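Local coordinates for N-acyl homoserine lactonase AiiA (Bacillus thuringiensis subsp. kurstaki, PDB 5EH9), which catalyses the zinc-dependent hydrolysis of the lactone ring of N-acyl-L-homoserine lactones with short or long acyl chains, with highest activity on the C10 substrate, at residues 9-14 / 37-42; 57-62 / 139-144; 105-110 / 170-175. All blocks are in the same frame, centred on the assembly; numbering follows the deposited sequence.

Contact 1. Residues 9-14 / 37-42; sequences LYFVPA and PVWCYL. Unlike the reference sequence in segment 9-14: Val12 (reference Ile).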
ATOM      1  N   LEU A   9       5.916 -14.296   1.288  1.00 15.93           N
ATOM      2  CA  LEU A   9       5.206 -13.071   1.053  1.00 14.80           C
ATOM      3  C   LEU A   9       3.692 -13.358   1.237  1.00 14.88           C
ATOM      4  O   LEU A   9       3.111 -14.076   0.446  1.00 17.83           O
ATOM      5  CB  LEU A   9       5.509 -12.529  -0.350  1.00 16.00           C
ATOM      6  CG  LEU A   9       4.627 -11.386  -0.824  1.00 20.07           C
ATOM      7  CD1 LEU A   9       4.542 -10.232   0.142  1.00 20.91           C
ATOM      8  CD2 LEU A   9       5.097 -10.964  -2.211  1.00 18.27           C
ATOM      9  N   TYR A  10       3.127 -12.800   2.319  1.00 15.65           N
ATOM     10  CA  TYR A  10       1.687 -12.911   2.611  1.00 14.62           C
ATOM     11  C   TYR A  10       0.941 -11.658   2.164  1.00 13.79           C
ATOM     12  O   TYR A  10       1.306 -10.537   2.540  1.00 16.22           O
ATOM     13  CB  TYR A  10       1.471 -13.071   4.098  1.00 16.60           C
ATOM     14  CG  TYR A  10       1.970 -14.342   4.768  1.00 16.92           C
ATOM     15  CD1 TYR A  10       1.256 -15.526   4.686  1.00 19.82           C
ATOM     16  CD2 TYR A  10       3.096 -14.343   5.571  1.00 18.86           C
ATOM     17  CE1 TYR A  10       1.699 -16.661   5.334  1.00 18.36           C
ATOM     18  CE2 TYR A  10       3.487 -15.467   6.213  1.00 21.07           C
ATOM     19  CZ  TYR A  10       2.767 -16.611   6.129  1.00 19.64           C
ATOM     20  OH  TYR A  10       3.115 -17.737   6.852  1.00 24.26           O
ATOM     21  N   PHE A  11      -0.173 -11.904   1.513  1.00 15.17           N
ATOM     22  CA  PHE A  11      -1.197 -10.873   1.237  1.00 16.02           C
ATOM     23  C   PHE A  11      -2.215 -10.924   2.397  1.00 16.02           C
ATOM     24  O   PHE A  11      -2.826 -11.969   2.614  1.00 17.89           O
ATOM     25  CB  PHE A  11      -1.917 -11.171  -0.064  1.00 17.36           C
ATOM     26  CG  PHE A  11      -1.090 -10.896  -1.334  1.00 17.07           C
ATOM     27  CD1 PHE A  11       0.110 -11.491  -1.540  1.00 22.51           C
ATOM     28  CD2 PHE A  11      -1.571 -10.078  -2.289  1.00 20.96           C
ATOM     29  CE1 PHE A  11       0.868 -11.275  -2.721  1.00 23.82           C
ATOM     30  CE2 PHE A  11      -0.813  -9.809  -3.427  1.00 23.41           C
ATOM     31  CZ  PHE A  11       0.391 -10.401  -3.630  1.00 21.71           C
ATOM     32  N   VAL A  12      -2.380  -9.803   3.114  1.00 16.12           N
ATOM     33  CA  VAL A  12      -3.186  -9.845   4.349  1.00 14.81           C
ATOM     34  C   VAL A  12      -4.287  -8.807   4.188  1.00 15.01           C
ATOM     35  O   VAL A  12      -4.073  -7.590   4.215  1.00 14.84           O
ATOM     36  CB  VAL A  12      -2.322  -9.479   5.530  1.00 15.10           C
ATOM     37  CG1 VAL A  12      -3.126  -9.526   6.818  1.00 17.13           C
ATOM     38  CG2 VAL A  12      -1.069 -10.397   5.628  1.00 17.67           C
ATOM     39  N   PRO A  13      -5.538  -9.283   3.984  1.00 16.54           N
ATOM     40  CA  PRO A  13      -6.658  -8.366   3.929  1.00 15.29           C
ATOM     41  C   PRO A  13      -6.776  -7.488   5.188  1.00 16.69           C
ATOM     42  O   PRO A  13      -6.682  -8.042   6.304  1.00 17.32           O
ATOM     43  CB  PRO A  13      -7.864  -9.296   3.765  1.00 16.56           C
ATOM     44  CG  PRO A  13      -7.306 -10.537   3.119  1.00 18.80           C
ATOM     45  CD  PRO A  13      -5.944 -10.625   3.711  1.00 18.09           C
ATOM     46  N   ALA A  14      -6.993  -6.205   5.016  1.00 14.53           N
ATOM     47  CA  ALA A  14      -7.005  -5.248   6.101  1.00 15.31           C
ATOM     48  C   ALA A  14      -8.258  -4.328   6.056  1.00 15.18           C
ATOM     49  O   ALA A  14      -8.148  -3.118   6.162  1.00 17.52           O
ATOM     50  CB  ALA A  14      -5.705  -4.459   6.148  1.00 16.78           C
ATOM     51  N   PRO A  37     -10.616  -3.802  -2.094  1.00 15.73           N
ATOM     52  CA  PRO A  37      -9.795  -4.365  -1.044  1.00 14.77           C
ATOM     53  C   PRO A  37      -8.796  -3.355  -0.500  1.00 15.42           C
ATOM     54  O   PRO A  37      -8.238  -2.552  -1.296  1.00 16.84           O
ATOM     55  CB  PRO A  37      -9.093  -5.488  -1.696  1.00 17.09           C
ATOM     56  CG  PRO A  37      -8.971  -5.089  -3.144  1.00 17.92           C
ATOM     57  CD  PRO A  37     -10.256  -4.330  -3.434  1.00 17.12           C
ATOM     58  N   VAL A  38      -8.506  -3.390   0.789  1.00 14.52           N
ATOM     59  CA  VAL A  38      -7.379  -2.745   1.401  1.00 14.48           C
ATOM     60  C   VAL A  38      -6.447  -3.843   1.834  1.00 13.28           C
ATOM     61  O   VAL A  38      -6.856  -4.832   2.457  1.00 15.25           O
ATOM     62  CB  VAL A  38      -7.831  -1.839   2.568  1.00 15.18           C
ATOM     63  CG1 VAL A  38      -6.610  -1.304   3.321  1.00 15.51           C
ATOM     64  CG2 VAL A  38      -8.705  -0.705   2.084  1.00 15.17           C
ATOM     65  N   TRP A  39      -5.167  -3.660   1.492  1.00 14.17           N
ATOM     66  CA  TRP A  39      -4.157  -4.688   1.783  1.00 14.02           C
ATOM     67  C   TRP A  39      -3.030  -4.213   2.650  1.00 13.62           C
ATOM     68  O   TRP A  39      -2.627  -3.074   2.595  1.00 13.72           O
ATOM     69  CB  TRP A  39      -3.432  -5.072   0.445  1.00 15.38           C
ATOM     70  CG  TRP A  39      -4.297  -5.661  -0.614  1.00 14.68           C
ATOM     71  CD1 TRP A  39      -4.671  -5.057  -1.803  1.00 16.44           C
ATOM     72  CD2 TRP A  39      -4.792  -6.996  -0.671  1.00 15.69           C
ATOM     73  NE1 TRP A  39      -5.418  -5.929  -2.558  1.00 17.58           N
ATOM     74  CE2 TRP A  39      -5.475  -7.138  -1.896  1.00 16.81           C
ATOM     75  CE3 TRP A  39      -4.688  -8.115   0.149  1.00 17.00           C
ATOM     76  CZ2 TRP A  39      -6.021  -8.327  -2.281  1.00 18.21           C
ATOM     77  CZ3 TRP A  39      -5.272  -9.300  -0.223  1.00 18.48           C
ATOM     78  CH2 TRP A  39      -5.946  -9.394  -1.404  1.00 19.21           C
ATOM     79  N   CYS A  40      -2.517  -5.161   3.436  0.66 13.45           N
ATOM     80  CA  CYS A  40      -1.168  -5.046   3.932  0.66 13.68           C
ATOM     81  C   CYS A  40      -0.432  -6.355   3.532  0.66 14.37           C
ATOM     82  O   CYS A  40      -1.049  -7.367   3.205  0.66 16.06           O
ATOM     83  CB  CYS A  40      -1.083  -4.677   5.391  0.66 14.37           C
ATOM     84  SG  CYS A  40      -1.589  -6.016   6.550  0.66 16.04           S
ATOM     85  N   TYR A  41       0.893  -6.260   3.524  1.00 13.23           N
ATOM     86  CA  TYR A  41       1.720  -7.402   3.132  1.00 13.63           C
ATOM     87  C   TYR A  41       2.698  -7.718   4.241  1.00 13.48           C
ATOM     88  O   TYR A  41       3.308  -6.826   4.820  1.00 15.19           O
ATOM     89  CB  TYR A  41       2.427  -7.199   1.773  1.00 13.87           C
ATOM     90  CG  TYR A  41       1.539  -6.645   0.701  1.00 13.97           C
ATOM     91  CD1 TYR A  41       1.274  -5.301   0.570  1.00 13.62           C
ATOM     92  CD2 TYR A  41       0.978  -7.470  -0.228  1.00 16.09           C
ATOM     93  CE1 TYR A  41       0.463  -4.783  -0.424  1.00 13.82           C
ATOM     94  CE2 TYR A  41       0.164  -6.955  -1.227  1.00 15.30           C
ATOM     95  CZ  TYR A  41      -0.060  -5.611  -1.360  1.00 15.61           C
ATOM     96  OH  TYR A  41      -0.847  -5.153  -2.365  1.00 17.12           O
ATOM     97  N   LEU A  42       2.857  -9.007   4.558  1.00 13.53           N
ATOM     98  CA  LEU A  42       3.841  -9.405   5.504  1.00 14.59           C
ATOM     99  C   LEU A  42       4.909 -10.251   4.850  1.00 14.65           C
ATOM    100  O   LEU A  42       4.603 -11.204   4.145  1.00 16.54           O
ATOM    101  CB  LEU A  42       3.094 -10.232   6.557  1.00 18.21           C
ATOM    102  CG  LEU A  42       3.849 -10.440   7.826  1.00 29.23           C
ATOM    103  CD1 LEU A  42       5.014 -11.420   7.782  1.00 49.07           C
ATOM    104  CD2 LEU A  42       4.204  -9.210   8.645  1.00 27.05           C
TER
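Leu9 reaches Tyr41 with one methyl: CD1 lies 4.0 Å from Tyr41 CB, and the two side chains run alongside each other. Segments 9-14 and 37-42, of neighbouring antiparallel strands, run at 137° to each other. Tyr10 and Leu42 form a hydrogen-bonded pair. Tyr10 N gives a nearly straight bond to Leu42 O, and Leu42 N returns one to Tyr10 O. Their side chains lie side by side.

Phe11 faces Tyr41 across a non-hydrogen-bonded pair. Its CG stands anti to the carbonyl carbon (chi1 -74°), which places the ring between Tyr41, its direct partner, and Trp39 on the diagonal. Tyr41 sends its edge, led by CE2, to one face of Phe11, 3.7 Å from Phe11 CD2. Phe11 in turn points its own edge at a face of Trp39, with the planes at 89°. The three rings form a chain of T-shaped contacts. Phe235 and Leu191 extend this apolar cluster.

Val12 packs on the other face of the sheet. Its CB is 3.7 Å from Cys40 SG, and its N and O both bond to the backbone of Cys40. Pro13 pairs with Trp39 at a non-hydrogen-bonded position, so its lack of an N-H costs the ladder nothing; its ring CG lies 4.1 Å from Trp39 CZ3. Ala14 N bonds to Val38 O at 2.9 Å, and the ladder runs on to Gly15. The face with Phe11 and Tyr41 packs on strand 187-193 of the second sheet, and the face with Val12 and Cys40 on helix 86-93. This is the layering of the metallo-beta-lactamase alpha-beta/beta-alpha sandwich.

Contact 2. Residues 57-62 / 139-144; sequences PESAVN and EYMKEC. With HED (2-hydroxyethyl disulfide), chain K.
Ser59 and Glu143 make the direct polar link between the two loops. Each sits on a short 3-10 segment, 58-60 and 142-144. Ser59 OG donates to Glu143 OE2 at 2.9 Å. The hydroxyl meets the carboxylate from above, 41° out of its plane. Two torsions bring the groups together. Ser59 holds OG between its backbone N and carbonyl carbon (chi1 57°), while the Glu143 chain bends at chi2 (93°).

A water adds a second, indirect link. It donates to Glu143 OE2 and to Glu58 OE1, the latter at 2.7 Å, and accepts from Ser59 N. Glu143 OE2 therefore receives two bonds, one from the serine hydroxyl and one from the water. The two carboxylates do not touch: Glu58 OE1 and Glu143 OE2 are 5.1 Å apart.

The apolar contacts are few. Pro57 CB lies against the aliphatic part of Glu143, 3.8 Å from its CG. Pro57 CG meets Met141 SD at 4.2 Å, the two side chains crossing at about a right angle. The Met141 chain turns at its last torsion, and CE ends 3.8 Å from Ser59 OG. Phe110 packs against both Pro57 and Met141.

The 2-hydroxyethyl disulfide sits beside residues 139-144. Met141 CG approaches its S3, and Glu139 O comes within 3.2 Å of its C5. Glu139 is a pocket residue for this molecule, and its carboxylate forms a salt bridge with Arg137.

The serine hydroxyl and the water place donors against Glu143 OE2, which would probably favour its charged form. The water between the two acidic side chains probably eases their mutual repulsion.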
ATOM      1  N   PRO A  57      -7.246   3.968   9.817  1.00 14.68           N
ATOM      2  CA  PRO A  57      -7.132   4.522  11.182  1.00 15.76           C
ATOM      3  C   PRO A  57      -8.317   4.051  12.081  1.00 16.26           C
ATOM      4  O   PRO A  57      -9.378   3.683  11.565  1.00 16.40           O
ATOM      5  CB  PRO A  57      -7.154   6.009  10.978  1.00 17.64           C
ATOM      6  CG  PRO A  57      -7.929   6.158   9.762  1.00 19.77           C
ATOM      7  CD  PRO A  57      -7.657   4.999   8.845  1.00 15.23           C
ATOM      8  N   GLU A  58      -8.112   4.074  13.384  1.00 18.78           N
ATOM      9  CA  GLU A  58      -9.196   3.671  14.299  1.00 18.83           C
ATOM     10  C   GLU A  58     -10.460   4.515  14.068  1.00 19.62           C
ATOM     11  O   GLU A  58     -11.513   4.056  14.373  1.00 23.59           O
ATOM     12  CB  GLU A  58      -8.730   3.610  15.701  1.00 23.51           C
ATOM     13  CG  GLU A  58      -8.459   4.900  16.418  1.00 29.94           C
ATOM     14  CD  GLU A  58      -9.637   5.762  16.920  1.00 28.14           C
ATOM     15  OE1 GLU A  58      -9.554   6.996  16.576  1.00 26.34           O
ATOM     16  OE2 GLU A  58     -10.618   5.350  17.645  1.00 31.44           O
ATOM     17  N   SER A  59     -10.276   5.781  13.618  1.00 20.76           N
ATOM     18  CA  SER A  59     -11.457   6.664  13.354  1.00 20.76           C
ATOM     19  C   SER A  59     -12.365   6.087  12.248  1.00 20.15           C
ATOM     20  O   SER A  59     -13.519   6.513  12.168  1.00 25.33           O
ATOM     21  CB  SER A  59     -11.014   8.074  12.953  1.00 22.14           C
ATOM     22  OG  SER A  59     -10.164   8.014  11.828  1.00 22.75           O
ATOM     23  N   ALA A  60     -11.862   5.158  11.438  1.00 18.10           N
ATOM     24  CA  ALA A  60     -12.686   4.518  10.403  1.00 16.60           C
ATOM     25  C   ALA A  60     -13.471   3.298  10.905  1.00 18.56           C
ATOM     26  O   ALA A  60     -14.343   2.780  10.168  1.00 20.16           O
ATOM     27  CB  ALA A  60     -11.777   4.094   9.251  1.00 17.20           C
ATOM     28  N   VAL A  61     -13.176   2.820  12.128  1.00 19.97           N
ATOM     29  CA  VAL A  61     -13.803   1.601  12.633  1.00 21.02           C
ATOM     30  C   VAL A  61     -15.304   1.903  12.813  1.00 22.98           C
ATOM     31  O   VAL A  61     -15.699   2.851  13.508  1.00 23.74           O
ATOM     32  CB  VAL A  61     -13.191   1.164  13.962  1.00 22.02           C
ATOM     33  CG1 VAL A  61     -14.018   0.082  14.625  1.00 24.52           C
ATOM     34  CG2 VAL A  61     -11.768   0.637  13.764  1.00 22.08           C
ATOM     35  N   ASN A  62     -16.152   1.115  12.138  1.00 21.82           N
ATOM     36  CA  ASN A  62     -17.574   1.198  12.230  1.00 21.92           C
ATOM     37  C   ASN A  62     -18.029   2.602  11.931  1.00 25.22           C
ATOM     38  O   ASN A  62     -18.961   3.124  12.598  1.00 27.66           O
ATOM     39  CB  ASN A  62     -18.068   0.735  13.592  1.00 27.28           C
ATOM     40  CG  ASN A  62     -17.792  -0.754  13.841  1.00 34.68           C
ATOM     41  OD1 ASN A  62     -17.901  -1.600  12.941  1.00 34.55           O
ATOM     42  ND2 ASN A  62     -17.454  -1.080  15.065  1.00 37.21           N
ATOM     43  N   GLU A 139      -5.592  15.978   1.590  1.00 40.96           N
ATOM     44  CA  GLU A 139      -5.986  14.537   1.549  1.00 39.17           C
ATOM     45  C   GLU A 139      -5.313  13.731   2.646  1.00 47.82           C
ATOM     46  O   GLU A 139      -5.539  12.492   2.724  1.00 64.50           O
ATOM     47  CB  GLU A 139      -5.822  13.805   0.184  1.00 40.10           C
ATOM     48  CG  GLU A 139      -4.433  13.519  -0.384  1.00 36.50           C
ATOM     49  CD  GLU A 139      -3.807  14.756  -1.081  1.00 31.90           C
ATOM     50  OE1 GLU A 139      -4.312  15.920  -0.894  1.00 35.35           O
ATOM     51  OE2 GLU A 139      -2.805  14.653  -1.878  1.00 30.00           O
ATOM     52  N   TYR A 140      -4.482  14.368   3.497  1.00 34.30           N
ATOM     53  CA  TYR A 140      -3.760  13.558   4.532  1.00 22.09           C
ATOM     54  C   TYR A 140      -4.380  13.767   5.892  1.00 22.32           C
ATOM     55  O   TYR A 140      -4.569  14.863   6.344  1.00 31.36           O
ATOM     56  CB  TYR A 140      -2.258  13.862   4.549  1.00 19.62           C
ATOM     57  CG  TYR A 140      -1.521  13.335   3.300  1.00 16.41           C
ATOM     58  CD1 TYR A 140      -1.168  12.065   3.220  1.00 14.95           C
ATOM     59  CD2 TYR A 140      -1.366  14.154   2.166  1.00 19.15           C
ATOM     60  CE1 TYR A 140      -0.515  11.570   2.109  1.00 15.18           C
ATOM     61  CE2 TYR A 140      -0.759  13.683   1.028  1.00 17.92           C
ATOM     62  CZ  TYR A 140      -0.344  12.391   1.013  1.00 15.03           C
ATOM     63  OH  TYR A 140       0.292  11.947  -0.127  1.00 16.34           O
ATOM     64  N   MET A 141      -4.637  12.667   6.517  1.00 18.04           N
ATOM     65  CA  MET A 141      -5.160  12.612   7.850  1.00 17.61           C
ATOM     66  C   MET A 141      -4.059  12.722   8.882  1.00 18.81           C
ATOM     67  O   MET A 141      -2.959  12.170   8.689  1.00 18.16           O
ATOM     68  CB  MET A 141      -5.963  11.281   8.078  1.00 19.90           C
ATOM     69  CG  MET A 141      -7.129  11.139   7.113  1.00 22.41           C
ATOM     70  SD  MET A 141      -8.170   9.755   7.609  1.00 24.37           S
ATOM     71  CE  MET A 141      -8.972  10.328   9.062  1.00 23.94           C
ATOM     72  N   LYS A 142      -4.356  13.302  10.051  1.00 19.64           N
ATOM     73  CA  LYS A 142      -3.387  13.455  11.138  1.00 19.78           C
ATOM     74  C   LYS A 142      -2.835  12.097  11.552  1.00 18.28           C
ATOM     75  O   LYS A 142      -1.664  11.993  11.952  1.00 18.21           O
ATOM     76  CB  LYS A 142      -4.046  14.224  12.266  1.00 27.13           C
ATOM     77  CG  LYS A 142      -4.417  15.698  11.865  1.00 38.30           C
ATOM     78  CD  LYS A 142      -3.247  16.624  11.322  1.00 38.95           C
ATOM     79  CE  LYS A 142      -3.374  18.061  11.783  1.00 59.36           C
ATOM     80  NZ  LYS A 142      -3.148  18.213  13.242  1.00 47.80           N
ATOM     81  N   GLU A 143      -3.696  11.077  11.509  1.00 18.56           N
ATOM     82  CA  GLU A 143      -3.343   9.743  11.905  1.00 17.94           C
ATOM     83  C   GLU A 143      -2.168   9.174  11.090  1.00 15.31           C
ATOM     84  O   GLU A 143      -1.472   8.208  11.530  1.00 16.62           O
ATOM     85  CB  GLU A 143      -4.553   8.760  11.761  1.00 21.10           C
ATOM     86  CG  GLU A 143      -5.689   9.030  12.701  1.00 20.70           C
ATOM     87  CD  GLU A 143      -6.765   9.909  12.138  1.00 25.20           C
ATOM     88  OE1 GLU A 143      -6.462  10.868  11.383  1.00 24.96           O
ATOM     89  OE2 GLU A 143      -7.916   9.625  12.565  1.00 28.56           O
ATOM     90  N   CYS A 144      -1.963   9.695   9.879  1.00 16.02           N
ATOM     91  CA  CYS A 144      -1.019   9.199   8.896  1.00 15.12           C
ATOM     92  C   CYS A 144       0.286   9.931   8.942  1.00 14.80           C
ATOM     93  O   CYS A 144       1.211   9.514   8.233  1.00 16.04           O
ATOM     94  CB  CYS A 144      -1.670   9.259   7.538  1.00 15.77           C
ATOM     95  SG  CYS A 144      -3.065   8.150   7.482  1.00 20.00           S
TER
HETATM   96  C1  HED K 310      -9.631  14.639   5.956  0.89 59.41           C
HETATM   97  O1  HED K 310     -10.576  13.986   6.856  0.89 57.43           O
HETATM   98  C2  HED K 310      -9.868  14.218   4.486  0.89 64.33           C
HETATM   99  S3  HED K 310      -8.609  13.004   3.896  0.89117.32           S
HETATM  100  S4  HED K 310      -9.131  12.305   2.031  0.89 74.84           S
HETATM  101  C5  HED K 310      -8.125  10.811   1.721  0.89 86.03           C
HETATM  102  C6  HED K 310      -7.992  10.555   0.180  0.89 47.69           C
HETATM  103  O6  HED K 310      -6.934   9.591  -0.176  0.89 51.31           O
HETATM  104  O   HOH W   1      -7.947   7.416  14.459  1.00 28.68           O

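Contact 3. Residues 105-110 / 170-175; sequences SSHLHF and PGHSPG. With ZN (zinc ion), chain C.
His107, His109 and His172 close on one zinc ion, and this is the tight part of the contact. His107 NE2 and His109 ND1 each bind the metal at 2.1 Å. His172 NE2 binds it at 2.0 Å from the opposing loop. A water O binds the zinc at 2.0 Å, and Asp194 is a further ligand that bridges to the second ion. The shared metal brings His109 ND1 and His172 NE2 to 3.1 Å without a hydrogen bond between them. The rings are steeply inclined: the planes of His107 and His172 meet at 78°. His172 sets CG anti to its backbone N (chi1 169°), and this turns its ring in toward the metal. Its ND1 hydrogen-bonds to Ala209 O, which fixes the ring's rotation.

His107 ND1 donates to Ser106 OG at 2.8 Å, nearly in the ring plane. Ser106, a second-shell residue, fixes the turn of the His107 ring, and its OG is bonded in turn to Asp53. His107 and His109 belong to the HxHxDH motif of the metallo-beta-lactamase superfamily, followed by Asp111 and His112 at the second zinc.

Ser173 packs beside these rings. Its OG is 3.3 Å from His107 CB and hydrogen-bonds to Glu130.

Away from the metal the packing is looser. The backbones of Ser106 and Gly175 come no closer than 3.8 Å, between their O atoms. A water lies near Ser105 O and Gly175 O; its O is 3.0 Å from Gly175 O.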
ATOM      1  N   SER A 105       5.960   2.127   4.370  1.00 11.83           N
ATOM      2  CA  SER A 105       4.771   2.857   3.962  1.00 12.14           C
ATOM      3  C   SER A 105       4.893   3.112   2.427  1.00 11.57           C
ATOM      4  O   SER A 105       5.724   3.929   2.015  1.00 12.19           O
ATOM      5  CB  SER A 105       4.626   4.167   4.707  1.00 13.73           C
ATOM      6  OG  SER A 105       4.339   4.007   6.062  1.00 13.80           O
ATOM      7  N   SER A 106       4.058   2.465   1.649  1.00 11.37           N
ATOM      8  CA  SER A 106       4.026   2.720   0.216  1.00 12.20           C
ATOM      9  C   SER A 106       3.754   4.213   0.003  1.00 11.95           C
ATOM     10  O   SER A 106       4.318   4.863  -0.893  1.00 12.52           O
ATOM     11  CB  SER A 106       2.967   1.876  -0.442  1.00 12.34           C
ATOM     12  OG  SER A 106       1.661   2.204   0.017  1.00 13.80           O
ATOM     13  N   HIS A 107       2.805   4.750   0.794  1.00 12.17           N
ATOM     14  CA  HIS A 107       2.468   6.128   0.782  1.00 11.59           C
ATOM     15  C   HIS A 107       1.596   6.376   2.059  1.00 11.36           C
ATOM     16  O   HIS A 107       1.365   5.419   2.783  1.00 12.44           O
ATOM     17  CB  HIS A 107       1.747   6.560  -0.488  1.00 12.95           C
ATOM     18  CG  HIS A 107       0.488   5.875  -0.847  1.00 12.50           C
ATOM     19  ND1 HIS A 107       0.323   4.518  -0.908  1.00 12.99           N
ATOM     20  CD2 HIS A 107      -0.709   6.416  -1.270  1.00 12.63           C
ATOM     21  CE1 HIS A 107      -0.873   4.236  -1.389  1.00 13.61           C
ATOM     22  NE2 HIS A 107      -1.528   5.377  -1.590  1.00 13.33           N
ATOM     23  N   LEU A 108       1.235   7.609   2.274  1.00 12.44           N
ATOM     24  CA  LEU A 108       0.582   7.995   3.528  1.00 11.91           C
ATOM     25  C   LEU A 108      -0.884   8.287   3.400  1.00 12.38           C
ATOM     26  O   LEU A 108      -1.488   8.886   4.316  1.00 13.97           O
ATOM     27  CB  LEU A 108       1.359   9.114   4.251  1.00 12.84           C
ATOM     28  CG  LEU A 108       2.838   8.796   4.647  1.00 14.36           C
ATOM     29  CD1 LEU A 108       3.500  10.045   5.160  1.00 14.88           C
ATOM     30  CD2 LEU A 108       2.902   7.597   5.609  1.00 12.99           C
ATOM     31  N   HIS A 109      -1.527   7.829   2.358  1.00 12.02           N
ATOM     32  CA  HIS A 109      -2.989   7.783   2.285  1.00 12.19           C
ATOM     33  C   HIS A 109      -3.536   7.015   3.451  1.00 11.72           C
ATOM     34  O   HIS A 109      -2.949   6.089   3.971  1.00 13.29           O
ATOM     35  CB  HIS A 109      -3.475   7.238   0.967  1.00 12.52           C
ATOM     36  CG  HIS A 109      -3.265   8.205  -0.172  1.00 14.48           C
ATOM     37  ND1 HIS A 109      -3.461   7.835  -1.506  1.00 14.25           N
ATOM     38  CD2 HIS A 109      -2.914   9.503  -0.197  1.00 14.45           C
ATOM     39  CE1 HIS A 109      -3.215   8.888  -2.285  1.00 14.44           C
ATOM     40  NE2 HIS A 109      -2.842   9.882  -1.524  1.00 14.64           N
ATOM     41  N   PHE A 110      -4.773   7.342   3.821  1.00 14.45           N
ATOM     42  CA  PHE A 110      -5.401   6.772   5.046  1.00 13.68           C
ATOM     43  C   PHE A 110      -5.541   5.301   5.052  1.00 13.49           C
ATOM     44  O   PHE A 110      -5.579   4.663   6.121  1.00 15.03           O
ATOM     45  CB  PHE A 110      -6.704   7.491   5.387  1.00 15.19           C
ATOM     46  CG  PHE A 110      -7.887   6.863   4.750  1.00 18.71           C
ATOM     47  CD1 PHE A 110      -8.119   6.935   3.386  1.00 26.20           C
ATOM     48  CD2 PHE A 110      -8.707   6.128   5.497  1.00 25.37           C
ATOM     49  CE1 PHE A 110      -9.173   6.253   2.815  1.00 33.35           C
ATOM     50  CE2 PHE A 110      -9.869   5.555   4.952  1.00 30.25           C
ATOM     51  CZ  PHE A 110     -10.049   5.561   3.592  1.00 34.44           C
ATOM     52  N   PRO A 170       6.207   7.848  -7.999  1.00 13.25           N
ATOM     53  CA  PRO A 170       5.325   8.982  -7.668  1.00 13.77           C
ATOM     54  C   PRO A 170       4.239   9.195  -8.738  1.00 14.56           C
ATOM     55  O   PRO A 170       4.345   8.750  -9.891  1.00 14.75           O
ATOM     56  CB  PRO A 170       6.279  10.177  -7.534  1.00 15.28           C
ATOM     57  CG  PRO A 170       7.335   9.813  -8.553  1.00 14.52           C
ATOM     58  CD  PRO A 170       7.580   8.328  -8.352  1.00 14.20           C
ATOM     59  N   GLY A 171       3.157   9.881  -8.318  1.00 14.91           N
ATOM     60  CA  GLY A 171       2.105  10.254  -9.254  1.00 16.43           C
ATOM     61  C   GLY A 171       0.755  10.043  -8.595  1.00 14.73           C
ATOM     62  O   GLY A 171       0.014  11.007  -8.440  1.00 17.64           O
ATOM     63  N   HIS A 172       0.485   8.815  -8.197  1.00 14.44           N
ATOM     64  CA  HIS A 172      -0.733   8.616  -7.421  1.00 13.96           C
ATOM     65  C   HIS A 172      -0.734   9.464  -6.159  1.00 13.78           C
ATOM     66  O   HIS A 172      -1.778  10.038  -5.745  1.00 15.36           O
ATOM     67  CB  HIS A 172      -0.885   7.142  -7.079  1.00 15.30           C
ATOM     68  CG  HIS A 172      -1.984   6.887  -6.045  1.00 14.03           C
ATOM     69  ND1 HIS A 172      -3.354   6.948  -6.292  1.00 14.87           N
ATOM     70  CD2 HIS A 172      -1.877   6.571  -4.744  1.00 13.89           C
ATOM     71  CE1 HIS A 172      -4.042   6.694  -5.165  1.00 15.68           C
ATOM     72  NE2 HIS A 172      -3.168   6.426  -4.233  1.00 13.56           N
ATOM     73  N   SER A 173       0.428   9.557  -5.500  1.00 14.14           N
ATOM     74  CA  SER A 173       0.742  10.462  -4.418  1.00 13.75           C
ATOM     75  C   SER A 173       2.137  11.027  -4.671  1.00 14.11           C
ATOM     76  O   SER A 173       2.897  10.416  -5.478  1.00 14.76           O
ATOM     77  CB  SER A 173       0.603   9.788  -3.066  1.00 15.39           C
ATOM     78  OG  SER A 173       1.668   8.872  -2.826  1.00 13.89           O
ATOM     79  N   PRO A 174       2.508  12.093  -4.015  1.00 14.75           N
ATOM     80  CA  PRO A 174       3.805  12.738  -4.366  1.00 14.74           C
ATOM     81  C   PRO A 174       5.009  11.910  -4.107  1.00 14.88           C
ATOM     82  O   PRO A 174       6.021  12.061  -4.833  1.00 17.42           O
ATOM     83  CB  PRO A 174       3.778  14.006  -3.501  1.00 18.34           C
ATOM     84  CG  PRO A 174       2.285  14.342  -3.302  1.00 18.65           C
ATOM     85  CD  PRO A 174       1.696  12.958  -3.141  1.00 15.81           C
ATOM     86  N   GLY A 175       5.006  10.973  -3.192  1.00 15.01           N
ATOM     87  CA  GLY A 175       6.083  10.086  -2.896  1.00 14.70           C
ATOM     88  C   GLY A 175       5.748   8.648  -2.825  1.00 12.90           C
ATOM     89  O   GLY A 175       6.351   7.868  -2.087  1.00 13.97           O
TER
HETATM   90 ZN    ZN C 302      -3.451   5.839  -2.302  1.00 13.76          ZN
HETATM   91  O   HOH W   2       6.488   6.610   0.602  1.00 14.67           O
HETATM   92  O   HOH W   3      -5.038   4.856  -1.627  1.00 14.90           O

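In the fold
Contact 1 joins two neighbouring strands, 8-20 and 33-45, of the seven-stranded sheet. Contacts 2 and 3 lie in loops. Segments 57-62 and 105-110 follow strands 48-52 and 102-104 of that sheet. Segment 139-144 lies between helix 128-134 and its edge strand 151-154, whereas segment 170-175 links strands 164-168 and 177-183 of the five-stranded sheet. Contact 1 closes first along the chain; the segments of contacts 2 and 3 then alternate. Their centres are about 15 Å apart, and they touch: Tyr140 packs on Leu108 and Pro174. Contact 1 touches neither; its centre is about 18 Å from that of contact 2 and about 17 Å from that of contact 3. Loops from both sheets thus meet around the zinc site and the adjoining ligand pocket.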